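Local coordinates for regulation of enolase protein 1 (Saccharomyces cerevisiae, PDB 3O12) that acts in the galactose metabolic pathway through the GAL83 protein and may control the level of the enolase ENO1, at residues Leu75-Gly80 against Trp205-Pro210; Ser81-Gln86 against Tyr184-Met189; Ala123-Val128 against Ala139-Asn144. One frame throughout, in Å; residues are numbered along the deposited sequence.

Contact 1. Residues Leu75-Gly80 against Trp205-Pro210; sequences LGVETG and WSLTAP
The indole of Trp205 meets Val77 through its six-membered ring: Val77 CG2 lies 3.8 Å from Trp205 CZ2, approaching obliquely. One face of the indole carries the backbone of its own strand, with Leu207 N standing 4.1 Å above the ring plane of Trp205 and displaced toward the rim. The pyrrole nitrogen NE1 hydrogen-bonds to the carbonyl of Thr28, so the polar corner of the ring is satisfied while its carbon-rich part enters the apolar layer. Val77 divides its two methyls between two partners. With CG1 anti to the backbone N (chi1 -177°), that methyl comes to 3.6 Å from Leu207 CD2, and CG2 is left for Trp205. Such a beta-branched residue suits a strand that must fill space close to its own backbone. Leu207 reaches farther, spreading its fork over two residues: CD1 is 3.9 Å from Thr79 CG2, and CD2 lies 4.0 Å from the same methyl. The side chains of Thr79 and Leu207 cross at roughly a right angle. Threonine fits because its two branches serve different needs: CG2 joins the apolar contact while OG1 hydrogen-bonds to Gly80 O at 2.7 Å, in the carbonyl plane on a lone pair, and also pairs with the backbone N of Tyr184. No hydrogen bond joins the two segments. Their strands face each other across a beta sandwich, the axes 9.7 Å apart and inclined by -31°, as expected for aligned packing of two sheets. Strand 185-191 adjoins 75-78 in one sheet, strand 83-91 adjoins 205-208 in the other, and Val186 and Phe83 from those neighbours both press on Leu207.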
# COMPACT_ATOMS: atom_id res chain seq x y z
N LEU A 75 -5.79 4.32 -4.37
CA LEU A 75 -6.00 5.75 -4.56
C LEU A 75 -4.63 6.38 -4.73
O LEU A 75 -3.88 6.55 -3.76
CB LEU A 75 -6.74 6.37 -3.36
CG LEU A 75 -6.97 7.89 -3.40
CD1 LEU A 75 -7.76 8.30 -4.65
CD2 LEU A 75 -7.67 8.36 -2.13
N GLY A 76 -4.28 6.71 -5.96
CA GLY A 76 -2.94 7.17 -6.27
C GLY A 76 -2.79 8.67 -6.45
O GLY A 76 -3.49 9.29 -7.25
N VAL A 77 -1.86 9.25 -5.70
CA VAL A 77 -1.52 10.65 -5.81
C VAL A 77 -0.26 10.76 -6.65
O VAL A 77 0.73 10.04 -6.40
CB VAL A 77 -1.26 11.25 -4.41
CG1 VAL A 77 -0.98 12.75 -4.52
CG2 VAL A 77 -2.45 10.99 -3.48
N GLU A 78 -0.27 11.62 -7.66
CA GLU A 78 0.85 11.71 -8.58
C GLU A 78 1.98 12.56 -8.01
O GLU A 78 1.75 13.64 -7.43
CB GLU A 78 0.38 12.23 -9.94
CG GLU A 78 1.44 12.14 -11.02
CD GLU A 78 0.96 12.59 -12.39
OE1 GLU A 78 -0.26 12.73 -12.59
OE2 GLU A 78 1.83 12.81 -13.26
N THR A 79 3.20 12.07 -8.17
CA THR A 79 4.41 12.69 -7.63
C THR A 79 5.32 13.12 -8.75
O THR A 79 5.07 12.83 -9.92
CB THR A 79 5.23 11.66 -6.80
OG1 THR A 79 5.93 10.77 -7.68
CG2 THR A 79 4.33 10.84 -5.89
N GLY A 80 6.41 13.79 -8.38
CA GLY A 80 7.53 14.00 -9.28
C GLY A 80 8.49 12.82 -9.26
O GLY A 80 8.10 11.69 -8.97
N TRP A 205 -2.27 11.76 5.77
CA TRP A 205 -1.49 11.73 4.55
C TRP A 205 -0.50 12.86 4.45
O TRP A 205 -0.81 14.02 4.78
CB TRP A 205 -2.44 11.86 3.36
CG TRP A 205 -1.75 11.91 2.03
CD1 TRP A 205 -1.61 12.99 1.21
CD2 TRP A 205 -1.09 10.82 1.37
NE1 TRP A 205 -0.91 12.64 0.07
CE2 TRP A 205 -0.59 11.32 0.15
CE3 TRP A 205 -0.88 9.48 1.70
CZ2 TRP A 205 0.12 10.51 -0.75
CZ3 TRP A 205 -0.18 8.68 0.81
CH2 TRP A 205 0.30 9.20 -0.40
N SER A 206 0.69 12.55 3.96
CA SER A 206 1.69 13.57 3.66
C SER A 206 2.51 13.13 2.45
O SER A 206 2.93 11.97 2.39
CB SER A 206 2.61 13.77 4.87
OG SER A 206 3.50 14.86 4.66
N LEU A 207 2.74 14.03 1.51
CA LEU A 207 3.56 13.75 0.34
C LEU A 207 4.47 14.94 0.08
O LEU A 207 3.99 16.07 -0.09
CB LEU A 207 2.68 13.49 -0.88
CG LEU A 207 3.39 13.37 -2.23
CD1 LEU A 207 4.32 12.17 -2.24
CD2 LEU A 207 2.38 13.26 -3.37
N THR A 208 5.77 14.69 0.05
CA THR A 208 6.76 15.75 -0.08
C THR A 208 7.98 15.25 -0.85
O THR A 208 8.08 14.07 -1.17
CB THR A 208 7.25 16.23 1.30
OG1 THR A 208 7.93 15.17 1.97
CG2 THR A 208 6.07 16.70 2.15
N ALA A 209 8.92 16.15 -1.15
CA ALA A 209 10.21 15.71 -1.66
C ALA A 209 10.96 15.01 -0.52
O ALA A 209 10.68 15.26 0.65
CB ALA A 209 11.01 16.89 -2.17
N PRO A 210 11.90 14.12 -0.85
CA PRO A 210 12.66 13.47 0.22
C PRO A 210 13.55 14.47 0.96
O PRO A 210 13.88 15.52 0.41
CB PRO A 210 13.56 12.49 -0.55
CG PRO A 210 12.91 12.30 -1.89
CD PRO A 210 12.26 13.63 -2.19

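Contact 2. Residues Ser81-Gln86 against Tyr184-Met189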
# COMPACT_ATOMS: atom_id res chain seq x y z
N SER A 81 9.76 13.09 -9.55
CA SER A 81 10.72 12.00 -9.78
C SER A 81 11.31 11.40 -8.51
O SER A 81 12.05 10.41 -8.58
CB SER A 81 11.84 12.46 -10.71
OG SER A 81 12.56 13.53 -10.14
N ALA A 82 11.00 12.01 -7.38
CA ALA A 82 11.43 11.52 -6.07
C ALA A 82 10.43 12.02 -5.04
O ALA A 82 9.88 13.12 -5.18
CB ALA A 82 12.81 12.03 -5.75
N PHE A 83 10.19 11.23 -4.00
CA PHE A 83 9.22 11.63 -3.00
C PHE A 83 9.37 10.84 -1.70
O PHE A 83 9.98 9.78 -1.69
CB PHE A 83 7.79 11.41 -3.53
CG PHE A 83 7.41 9.96 -3.67
CD1 PHE A 83 6.85 9.26 -2.61
CD2 PHE A 83 7.65 9.28 -4.86
CE1 PHE A 83 6.53 7.92 -2.74
CE2 PHE A 83 7.32 7.94 -5.00
CZ PHE A 83 6.77 7.25 -3.94
N THR A 84 8.79 11.38 -0.63
CA THR A 84 8.50 10.64 0.59
C THR A 84 7.01 10.80 0.88
O THR A 84 6.47 11.92 0.85
CB THR A 84 9.32 11.15 1.78
OG1 THR A 84 10.71 10.88 1.55
CG2 THR A 84 8.89 10.45 3.06
N ALA A 85 6.34 9.68 1.13
CA ALA A 85 4.91 9.66 1.42
C ALA A 85 4.68 8.95 2.73
O ALA A 85 5.41 8.01 3.09
CB ALA A 85 4.15 8.95 0.29
N GLN A 86 3.65 9.38 3.46
CA GLN A 86 3.34 8.76 4.74
C GLN A 86 1.82 8.71 4.91
O GLN A 86 1.11 9.60 4.42
CB GLN A 86 3.99 9.59 5.84
CG GLN A 86 3.82 9.13 7.25
CD GLN A 86 4.67 9.96 8.19
OE1 GLN A 86 5.88 10.08 8.01
NE2 GLN A 86 4.03 10.56 9.19
N TYR A 184 5.58 9.13 -10.20
CA TYR A 184 5.02 7.94 -9.58
C TYR A 184 3.60 8.22 -9.14
O TYR A 184 3.18 9.38 -9.05
CB TYR A 184 5.85 7.50 -8.37
CG TYR A 184 7.30 7.18 -8.67
CD1 TYR A 184 7.67 5.90 -9.06
CD2 TYR A 184 8.29 8.15 -8.58
CE1 TYR A 184 9.01 5.59 -9.34
CE2 TYR A 184 9.62 7.86 -8.86
CZ TYR A 184 9.97 6.59 -9.24
OH TYR A 184 11.29 6.28 -9.51
N LEU A 185 2.86 7.16 -8.85
CA LEU A 185 1.60 7.27 -8.13
C LEU A 185 1.79 6.62 -6.77
O LEU A 185 2.36 5.54 -6.68
CB LEU A 185 0.47 6.57 -8.89
CG LEU A 185 0.17 7.20 -10.25
CD1 LEU A 185 -0.64 6.26 -11.12
CD2 LEU A 185 -0.58 8.51 -10.03
N VAL A 186 1.35 7.27 -5.71
CA VAL A 186 1.49 6.70 -4.38
C VAL A 186 0.25 6.98 -3.56
O VAL A 186 -0.37 8.05 -3.68
CB VAL A 186 2.79 7.21 -3.67
CG1 VAL A 186 2.79 8.73 -3.49
CG2 VAL A 186 3.01 6.50 -2.32
N GLY A 187 -0.15 6.03 -2.73
CA GLY A 187 -1.36 6.24 -1.95
C GLY A 187 -1.96 4.96 -1.38
O GLY A 187 -1.42 3.86 -1.56
N PRO A 188 -3.06 5.10 -0.65
CA PRO A 188 -3.79 3.98 -0.04
C PRO A 188 -4.05 2.81 -0.98
O PRO A 188 -4.39 2.98 -2.15
CB PRO A 188 -5.12 4.64 0.38
CG PRO A 188 -4.70 6.02 0.70
CD PRO A 188 -3.75 6.38 -0.41
N MSE A 189 -3.90 1.61 -0.44
CA MSE A 189 -4.23 0.40 -1.17
C MSE A 189 -4.99 -0.54 -0.24
O MSE A 189 -4.71 -0.60 0.95
CB MSE A 189 -2.92 -0.23 -1.67
CG MSE A 189 -2.97 -1.63 -2.22
SE MSE A 189 -2.88 -3.06 -0.89
CE MSE A 189 -1.31 -2.60 0.18
O HOH W 1 13.31 8.81 -10.57
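Phe83 reaches from its strand toward Tyr184 and Val186, and its ring wedges between them. CB points across the interface, and CG sits between the backbone N and the carbonyl carbon (chi1 70°), which sets the ring between Tyr184 and Val186 in the layer between the sheets. From CG the two ortho carbons part company: Phe83 CD1 leans to Val186, whose CG1 lies over one face of the ring, while Phe83 CD2 is 3.9 Å from Tyr184 CD2. Farther out, Phe83 CE1 is 3.8 Å from Val186 CG2 and Phe83 CE2 is 3.7 Å from Tyr184 CB. At the tip, Phe83 CZ ends 4.0 Å from Val186 CB. The two rings make an offset edge-to-face pair, the edge of Phe83 turned to the face of Tyr184, with ring centroids 5.7 Å apart and planes at 60°. Ala85, two residues on and so pointing to the same side of the strand as Phe83, offers just a methyl, and its CB rests 3.8 Å from Val186 CG2. A small residue suits this spot, since Trp205 also packs on it. Ser81 O lies at the edge of the Tyr184 ring, near its plane, and holds a water that reaches Tyr184 OH only weakly. The phenol remains buried, its hydroxyl hydrogen-bonded to the carbonyl of Pro179. Tyrosine suits such a place: its ring packs on Phe83 and its one polar side-chain atom is met by that carbonyl. With no direct hydrogen bond between the segments, the contact holds by apolar and aromatic packing.

Contact 3. Residues Ala123-Val128 against Ala139-Asn144. With EDO (1,2-ethanediol), chain I; EDO (1,2-ethanediol), chain F.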
# COMPACT_ATOMS: atom_id res chain seq x y z
N ALA A 123 -1.66 -11.73 11.54
CA ALA A 123 -1.51 -10.45 10.85
C ALA A 123 -0.03 -10.29 10.53
O ALA A 123 0.83 -10.30 11.42
CB ALA A 123 -1.98 -9.31 11.72
N MSE A 124 0.26 -10.19 9.24
CA MSE A 124 1.63 -10.14 8.76
C MSE A 124 1.95 -8.76 8.22
O MSE A 124 1.13 -8.15 7.54
CB MSE A 124 1.80 -11.13 7.62
CG MSE A 124 1.44 -12.55 8.00
SE MSE A 124 2.87 -13.41 9.00
CE MSE A 124 4.01 -13.93 7.53
N LEU A 125 3.14 -8.26 8.53
CA LEU A 125 3.68 -7.11 7.81
C LEU A 125 4.31 -7.66 6.55
O LEU A 125 5.21 -8.49 6.59
CB LEU A 125 4.71 -6.36 8.65
CG LEU A 125 5.19 -5.03 8.05
CD1 LEU A 125 4.04 -4.06 7.89
CD2 LEU A 125 6.29 -4.42 8.90
N SER A 126 3.81 -7.18 5.42
CA SER A 126 4.11 -7.78 4.13
C SER A 126 4.43 -6.70 3.12
O SER A 126 3.89 -5.59 3.17
CB SER A 126 2.88 -8.57 3.67
OG SER A 126 3.03 -9.06 2.36
N SER A 127 5.31 -7.01 2.18
CA SER A 127 5.53 -6.15 1.04
C SER A 127 5.74 -6.97 -0.21
O SER A 127 6.29 -8.07 -0.15
CB SER A 127 6.71 -5.18 1.26
OG SER A 127 7.92 -5.87 1.45
N VAL A 128 5.28 -6.44 -1.34
CA VAL A 128 5.46 -7.08 -2.63
C VAL A 128 6.02 -6.06 -3.59
O VAL A 128 5.38 -5.03 -3.85
CB VAL A 128 4.14 -7.63 -3.18
CG1 VAL A 128 4.38 -8.29 -4.57
CG2 VAL A 128 3.54 -8.65 -2.22
N ALA A 139 6.43 -11.22 7.36
CA ALA A 139 6.79 -11.63 8.71
C ALA A 139 5.65 -11.28 9.65
O ALA A 139 4.87 -10.37 9.38
CB ALA A 139 8.07 -10.94 9.14
N VAL A 140 5.53 -11.99 10.76
CA VAL A 140 4.50 -11.65 11.74
C VAL A 140 4.73 -10.23 12.24
O VAL A 140 5.85 -9.86 12.56
CB VAL A 140 4.53 -12.62 12.93
CG1 VAL A 140 3.46 -12.25 13.95
CG2 VAL A 140 4.35 -14.05 12.45
N TYR A 141 3.66 -9.42 12.28
CA TYR A 141 3.78 -8.04 12.73
C TYR A 141 3.69 -7.95 14.25
O TYR A 141 2.77 -8.49 14.86
CB TYR A 141 2.70 -7.17 12.09
CG TYR A 141 2.79 -5.70 12.45
CD1 TYR A 141 3.96 -4.98 12.24
CD2 TYR A 141 1.70 -5.02 12.98
CE1 TYR A 141 4.05 -3.62 12.56
CE2 TYR A 141 1.76 -3.67 13.29
CZ TYR A 141 2.94 -2.98 13.08
OH TYR A 141 3.02 -1.64 13.40
N GLY A 142 4.63 -7.23 14.85
CA GLY A 142 4.70 -7.11 16.30
C GLY A 142 3.89 -5.98 16.91
O GLY A 142 3.79 -5.88 18.13
N GLY A 143 3.32 -5.12 16.07
CA GLY A 143 2.56 -3.99 16.57
C GLY A 143 1.06 -4.22 16.56
O GLY A 143 0.59 -5.36 16.56
N ASN A 144 0.30 -3.13 16.55
CA ASN A 144 -1.15 -3.22 16.47
C ASN A 144 -1.55 -3.20 15.00
O ASN A 144 -1.43 -2.18 14.33
CB ASN A 144 -1.81 -2.06 17.21
CG ASN A 144 -3.33 -2.09 17.13
OD1 ASN A 144 -3.93 -3.04 16.61
ND2 ASN A 144 -3.97 -1.03 17.64
C1 EDO I . 8.26 -7.52 6.04
O1 EDO I . 9.67 -7.76 6.06
C2 EDO I . 7.78 -7.51 4.60
O2 EDO I . 8.69 -6.76 3.80
C1 EDO F . 0.63 -5.71 1.10
O1 EDO F . 0.01 -6.01 2.36
C2 EDO F . 1.80 -6.65 0.83
O2 EDO F . 1.30 -7.98 0.69
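Leu125 and Tyr141 carry the side-chain contact on one face of a beta hairpin, strands 122-131 and 134-140, where the second strand runs out into a loop. Their side chains cross at a slant: Leu125 CB is 3.9 Å from Tyr141 CD1, and the branch methyl CD2 approaches the same ring carbon. Tyr141 has CG anti to the backbone N (chi1 -177°), which extends its ring away from the backbone toward Val163 of strand 158-164. Leu125 touches Val163 too, and a leucine and an aromatic ring suit a place where both pack on that valine. The Tyr141 ring is backed by its own loop, with Gly143 N lying 3.4 Å above the ring plane, over the centre; a CB at Gly143 would run into Tyr141 OH, which fits glycine to this place. Met124, present as selenomethionine, leaves the strand in another direction from Leu125. Its chain bends at chi2 and chi3 and folds back over the partner backbone, bringing SE within 3.5 Å of Val140 N and 3.8 Å of Val140 CG2. A long, unbranched, flexible side chain can follow such a path. Beneath these groups the strands pair antiparallel: Leu125 and Ala139 form a hydrogen-bonded pair, Leu125 N to Ala139 O at 2.9 Å and Ala139 N to Leu125 O at 3.1 Å. The Leu125 N-H bond is clearly bent (133° at the hydrogen), whereas Tyr141 N donates almost straight to Ala123 O (174°). The neighbouring serines bind 1,2-ethanediol, probably taken up from the crystallisation liquor. Ser127 OG, which also hydrogen-bonds to Arg174, sits 2.6 Å from O2 of one diol.

Contacts 1 and 2 belong to one patch of the sandwich core, their centres about 4 Å apart. Strands 68-78 and 185-191 are neighbours in one sheet, strands 83-91 and 199-208 in the other, so each contact bridges the two sheets. Val77 N lies 2.8 Å from Val186 O, and Thr79 N 2.8 Å from Tyr184 O, probable hydrogen bonds that tie the contacts together. Contact 3 lies on the opposite side of the chain's centre, its own centre about 24 Å from that of contact 1 and about 20 Å from that of contact 2. It joins strands within a sheet, the same one that holds 68-78 and 185-191, and it alone includes bound diols.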